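PDB 5YUQ: chintase from Rhizomucor miehei, which hydrolyses the beta-1,4 linkages of chitin as a family 18 glycoside hydrolase, probably threading the chain through a tunnel-shaped active site. Local coordinates for residues R187-G192 / I255-Q260; S239-P244 / L251-S256. All blocks are in the same frame, centred on the assembly; numbering follows the deposited sequence.

Contact 1. Residues R187-G192 / I255-Q260; sequences RDKNAG and ISQSSQ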
loop_
_atom_site.group_PDB
_atom_site.type_symbol
_atom_site.label_atom_id
_atom_site.label_comp_id
_atom_site.label_asym_id
_atom_site.label_seq_id
_atom_site.Cartn_x
_atom_site.Cartn_y
_atom_site.Cartn_z
ATOM N N ARG A 187 -0.062 1.588 17.632
ATOM C CA ARG A 187 0.453 2.894 18.021
ATOM C C ARG A 187 -0.687 3.804 18.467
ATOM O O ARG A 187 -0.462 4.906 18.960
ATOM C CB ARG A 187 1.253 3.536 16.880
ATOM C CG ARG A 187 2.705 3.057 16.792
ATOM C CD ARG A 187 3.328 3.360 15.426
ATOM N NE ARG A 187 3.485 2.146 14.624
ATOM C CZ ARG A 187 3.228 2.064 13.321
ATOM N NH1 ARG A 187 2.799 3.130 12.656
ATOM N NH2 ARG A 187 3.401 0.915 12.679
ATOM N N ASP A 188 -1.913 3.323 18.306
ATOM C CA ASP A 188 -3.101 4.075 18.692
ATOM C C ASP A 188 -3.771 3.500 19.934
ATOM O O ASP A 188 -3.772 2.286 20.148
ATOM C CB ASP A 188 -4.094 4.071 17.541
ATOM C CG ASP A 188 -3.531 4.721 16.316
ATOM O OD1 ASP A 188 -3.384 5.957 16.346
ATOM O OD2 ASP A 188 -3.213 4.008 15.345
ATOM N N LYS A 189 -4.346 4.387 20.743
ATOM C CA LYS A 189 -5.043 3.995 21.970
ATOM C C LYS A 189 -6.316 3.179 21.726
ATOM O O LYS A 189 -6.636 2.275 22.502
ATOM C CB LYS A 189 -5.378 5.240 22.794
ATOM C CG LYS A 189 -4.176 5.883 23.482
ATOM C CD LYS A 189 -3.982 5.340 24.891
ATOM C CE LYS A 189 -2.757 5.944 25.569
ATOM N NZ LYS A 189 -1.491 5.465 24.942
ATOM N N ASN A 190 -7.035 3.504 20.656
ATOM C CA ASN A 190 -8.281 2.834 20.309
ATOM C C ASN A 190 -8.133 2.070 19.009
ATOM O O ASN A 190 -7.278 2.393 18.179
ATOM C CB ASN A 190 -9.422 3.850 20.154
ATOM C CG ASN A 190 -9.792 4.516 21.454
ATOM O OD1 ASN A 190 -9.843 3.867 22.497
ATOM N ND2 ASN A 190 -10.063 5.815 21.404
ATOM N N ALA A 191 -8.974 1.059 18.829
ATOM C CA ALA A 191 -9.094 0.420 17.529
ATOM C C ALA A 191 -9.595 1.444 16.520
ATOM O O ALA A 191 -10.343 2.357 16.862
ATOM C CB ALA A 191 -10.057 -0.746 17.607
ATOM N N GLY A 192 -9.190 1.282 15.269
ATOM C CA GLY A 192 -9.726 2.092 14.194
ATOM C C GLY A 192 -9.737 1.244 12.950
ATOM O O GLY A 192 -9.325 0.092 12.983
ATOM N N ILE A 255 -7.629 -0.522 22.910
ATOM C CA ILE A 255 -6.941 -1.762 22.556
ATOM C C ILE A 255 -5.664 -1.957 23.356
ATOM O O ILE A 255 -5.135 -1.016 23.952
ATOM C CB ILE A 255 -6.577 -1.815 21.063
ATOM C CG1 ILE A 255 -5.756 -0.588 20.656
ATOM C CG2 ILE A 255 -7.839 -1.938 20.210
ATOM C CD1 ILE A 255 -5.092 -0.735 19.295
ATOM N N SER A 256 -5.167 -3.188 23.370
ATOM C CA SER A 256 -3.853 -3.445 23.931
ATOM C C SER A 256 -2.802 -2.852 23.005
ATOM O O SER A 256 -2.861 -3.042 21.785
ATOM C CB SER A 256 -3.609 -4.946 24.085
ATOM O OG SER A 256 -2.238 -5.193 24.358
ATOM N N GLN A 257 -1.845 -2.131 23.581
ATOM C CA GLN A 257 -0.730 -1.608 22.808
ATOM C C GLN A 257 0.555 -2.360 23.135
ATOM O O GLN A 257 1.627 -1.988 22.669
ATOM C CB GLN A 257 -0.545 -0.112 23.068
ATOM C CG GLN A 257 -1.730 0.754 22.676
ATOM C CD GLN A 257 -1.416 2.233 22.804
ATOM O OE1 GLN A 257 -1.577 2.824 23.873
ATOM N NE2 GLN A 257 -0.954 2.837 21.715
ATOM N N SER A 258 0.440 -3.420 23.930
ATOM C CA SER A 258 1.614 -4.114 24.459
ATOM C C SER A 258 2.401 -4.836 23.370
ATOM O O SER A 258 3.631 -4.808 23.365
ATOM C CB SER A 258 1.223 -5.088 25.571
ATOM O OG SER A 258 0.574 -6.233 25.045
ATOM N N SER A 259 1.685 -5.477 22.451
ATOM C CA SER A 259 2.296 -6.150 21.311
ATOM C C SER A 259 1.189 -6.539 20.353
ATOM O O SER A 259 0.056 -6.766 20.774
ATOM C CB SER A 259 3.062 -7.401 21.737
ATOM O OG SER A 259 2.187 -8.423 22.168
ATOM N N GLN A 260 1.517 -6.606 19.070
ATOM C CA GLN A 260 0.535 -6.944 18.045
ATOM C C GLN A 260 0.231 -8.436 18.028
ATOM O O GLN A 260 1.132 -9.255 17.849
ATOM C CB GLN A 260 1.046 -6.504 16.674
ATOM C CG GLN A 260 0.126 -6.925 15.526
ATOM C CD GLN A 260 -1.250 -6.312 15.644
ATOM O OE1 GLN A 260 -1.393 -5.086 15.704
ATOM N NE2 GLN A 260 -2.279 -7.163 15.683
HETATM O O HOH W 1 -5.603 1.504 24.847
#

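Contact 2. Residues S239-P244 / L251-S256; sequences SKTLEP and LYVPIS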
loop_
_atom_site.group_PDB
_atom_site.type_symbol
_atom_site.label_atom_id
_atom_site.label_comp_id
_atom_site.label_asym_id
_atom_site.label_seq_id
_atom_site.Cartn_x
_atom_site.Cartn_y
_atom_site.Cartn_z
ATOM N N SER A 239 -6.910 -6.447 16.079
ATOM C CA SER A 239 -6.353 -5.818 17.266
ATOM C C SER A 239 -6.960 -6.523 18.464
ATOM O O SER A 239 -8.012 -7.157 18.362
ATOM C CB SER A 239 -6.720 -4.339 17.317
ATOM O OG SER A 239 -6.150 -3.634 16.225
ATOM N N LYS A 240 -6.303 -6.413 19.607
ATOM C CA LYS A 240 -6.839 -6.986 20.831
ATOM C C LYS A 240 -7.520 -5.888 21.634
ATOM O O LYS A 240 -6.864 -4.940 22.066
ATOM C CB LYS A 240 -5.715 -7.587 21.665
ATOM C CG LYS A 240 -6.227 -8.291 22.920
ATOM C CD LYS A 240 -5.093 -8.820 23.765
ATOM C CE LYS A 240 -5.654 -9.669 24.903
ATOM N NZ LYS A 240 -4.571 -10.181 25.780
ATOM N N THR A 241 -8.831 -6.001 21.827
ATOM C CA THR A 241 -9.540 -5.010 22.631
ATOM C C THR A 241 -9.350 -5.302 24.118
ATOM O O THR A 241 -9.170 -6.459 24.518
ATOM C CB THR A 241 -11.037 -4.952 22.294
ATOM O OG1 THR A 241 -11.682 -6.151 22.740
ATOM C CG2 THR A 241 -11.234 -4.819 20.794
ATOM N N LEU A 242 -9.384 -4.255 24.936
ATOM C CA LEU A 242 -9.222 -4.422 26.376
ATOM C C LEU A 242 -10.506 -4.917 27.016
ATOM O O LEU A 242 -10.463 -5.603 28.027
ATOM C CB LEU A 242 -8.790 -3.109 27.032
ATOM C CG LEU A 242 -7.461 -2.542 26.549
ATOM C CD1 LEU A 242 -7.102 -1.278 27.329
ATOM C CD2 LEU A 242 -6.375 -3.590 26.684
ATOM N N GLU A 243 -11.640 -4.545 26.426
ATOM C CA GLU A 243 -12.959 -5.003 26.871
ATOM C C GLU A 243 -13.727 -5.464 25.641
ATOM O O GLU A 243 -13.341 -5.150 24.516
ATOM C CB GLU A 243 -13.719 -3.867 27.561
ATOM C CG GLU A 243 -13.098 -3.364 28.844
ATOM C CD GLU A 243 -13.143 -4.377 29.956
ATOM O OE1 GLU A 243 -14.060 -5.223 29.951
ATOM O OE2 GLU A 243 -12.266 -4.315 30.846
ATOM N N PRO A 244 -14.813 -6.217 25.831
ATOM C CA PRO A 244 -15.534 -6.717 24.653
ATOM C C PRO A 244 -16.188 -5.613 23.827
ATOM O O PRO A 244 -16.554 -4.559 24.359
ATOM C CB PRO A 244 -16.608 -7.626 25.262
ATOM C CG PRO A 244 -15.998 -8.071 26.583
ATOM C CD PRO A 244 -15.247 -6.875 27.078
ATOM N N LEU A 251 -16.790 0.572 17.000
ATOM C CA LEU A 251 -15.456 0.071 16.697
ATOM C C LEU A 251 -14.374 0.691 17.567
ATOM O O LEU A 251 -13.385 0.038 17.897
ATOM C CB LEU A 251 -15.138 0.350 15.220
ATOM C CG LEU A 251 -13.690 0.184 14.744
ATOM C CD1 LEU A 251 -13.252 -1.273 14.829
ATOM C CD2 LEU A 251 -13.533 0.711 13.309
ATOM N N TYR A 252 -14.551 1.958 17.927
ATOM C CA TYR A 252 -13.434 2.759 18.428
ATOM C C TYR A 252 -13.191 2.592 19.923
ATOM O O TYR A 252 -13.314 3.538 20.699
ATOM C CB TYR A 252 -13.644 4.227 18.045
ATOM C CG TYR A 252 -13.790 4.398 16.546
ATOM C CD1 TYR A 252 -12.678 4.390 15.717
ATOM C CD2 TYR A 252 -15.043 4.536 15.962
ATOM C CE1 TYR A 252 -12.804 4.529 14.345
ATOM C CE2 TYR A 252 -15.185 4.669 14.588
ATOM C CZ TYR A 252 -14.059 4.665 13.790
ATOM O OH TYR A 252 -14.186 4.806 12.432
ATOM N N VAL A 253 -12.826 1.375 20.310
ATOM C CA VAL A 253 -12.667 1.021 21.714
ATOM C C VAL A 253 -11.200 0.849 22.071
ATOM O O VAL A 253 -10.368 0.628 21.191
ATOM C CB VAL A 253 -13.418 -0.290 22.029
ATOM C CG1 VAL A 253 -14.894 -0.135 21.718
ATOM C CG2 VAL A 253 -12.825 -1.451 21.236
ATOM N N PRO A 254 -10.866 0.966 23.362
ATOM C CA PRO A 254 -9.457 0.844 23.748
ATOM C C PRO A 254 -8.868 -0.521 23.394
ATOM O O PRO A 254 -9.542 -1.546 23.540
ATOM C CB PRO A 254 -9.504 1.042 25.265
ATOM C CG PRO A 254 -10.683 1.932 25.463
ATOM C CD PRO A 254 -11.701 1.427 24.484
ATOM N N ILE A 255 -7.629 -0.522 22.910
ATOM C CA ILE A 255 -6.941 -1.762 22.556
ATOM C C ILE A 255 -5.664 -1.957 23.356
ATOM O O ILE A 255 -5.135 -1.016 23.952
ATOM C CB ILE A 255 -6.577 -1.815 21.063
ATOM C CG1 ILE A 255 -5.756 -0.588 20.656
ATOM C CG2 ILE A 255 -7.839 -1.938 20.210
ATOM C CD1 ILE A 255 -5.092 -0.735 19.295
ATOM N N SER A 256 -5.167 -3.188 23.370
ATOM C CA SER A 256 -3.853 -3.445 23.931
ATOM C C SER A 256 -2.802 -2.852 23.005
ATOM O O SER A 256 -2.861 -3.042 21.785
ATOM C CB SER A 256 -3.609 -4.946 24.085
ATOM O OG SER A 256 -2.238 -5.193 24.358
HETATM O O HOH W 2 -4.037 -4.459 19.637
HETATM O O HOH W 3 -11.894 -2.169 24.859
#

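Contact 1. Residues R187-G192 / I255-Q260
Ile-255 and Gln-257 reach from the loop 255-260 onto the backbone of 187-192, and Lys-189 answers with its own side chain. Lys-189 leaves its backbone pointing away from the partner loop, CG anti to the carbonyl carbon (chi1 -73°), and bends back at chi2 and chi4. CG only skirts the amide of Gln-257; CD comes to 3.6 Å from Gln-257 OE1, CE runs past the same oxygen, and NZ ends on it in a 2.9 Å hydrogen bond, in the carbonyl plane on a lone pair. The two side chains cross at about a right angle. The other end of that amide is also held, since Gln-257 NE2 donates to the backbone O of Ile-186, which fixes the flip of the group. Deeper in, Ile-255 N donates to Lys-189 O at 3.0 Å, nearly straight (167°), and a water donates both to that oxygen and to Ile-255 O. Ile-255 CD1 lies 3.4 Å from Asp-188 O, while CG2 packs on Ala-191 CB at 3.6 Å. Two loops of the TIM-barrel chitinase are thus joined by hydrogen bonds and one buried methyl contact; on the more exposed side a neutral amide oxygen accepts from the lysine ammonium, without an ion pair between them.

Contact 2. Residues S239-P244 / L251-S256
Thr-241 and Ile-255 form a single beta bridge, CA atoms 4.2 Å apart, where the chain of strand 228-240 of the TIM barrel runs on to meet the loop that returns past it. Two backbone bonds frame the bridge: Ser-256 N donates to Lys-240 O at 2.8 Å, and Leu-242 N donates to Pro-254 O at 3.1 Å. Leu-242 lies over the loop backbone, its CG anti to the carbonyl carbon (chi1 -61°), which sets CD2 3.6 Å from Ser-256 N and CD1 3.9 Å from Pro-254 CB. Beyond the bridge Thr-241 CG2 meets Val-253 CG2 at 3.8 Å, and Ser-239 CB touches the CG2 branch of Ile-255. In the next shell, one water links Lys-240 N to Ser-256 O and another accepts from Glu-243 N and probably donates to Pro-254 O, extending the backbone contacts through solvent. On the 239-244 side this shell includes strand 322-325 and the residues leading into it: Ser-239 pairs with Val-323 and Thr-241 with Ser-321 through the backbone. The Thr-241 hydroxyl hydrogen-bonds Ser-321 OG as well, and also donates to Glu-243 O at 2.6 Å, approaching from above that carbonyl plane, 44° out of it.

Contacts 1 and 2 lie about 7 Å apart, centre to centre, and share Ile-255 and Ser-256. Both are partly buried and well away from the centre of the chain. Ile-255 stands between them: its N and most of its side chain serve the 187-192 loop, while its backbone is bridged to Thr-241. Contact 2 ties the loop to the continuation of a barrel strand, and its polar bonds are backbone ones, with apolar side chains packed around them. Contact 1 joins loop to loop and adds a lysine-to-amide bond at its exposed edge. Between them Ala-191 N probably donates to Val-253 O, so 251-256 is held by both 187-192 and 239-244.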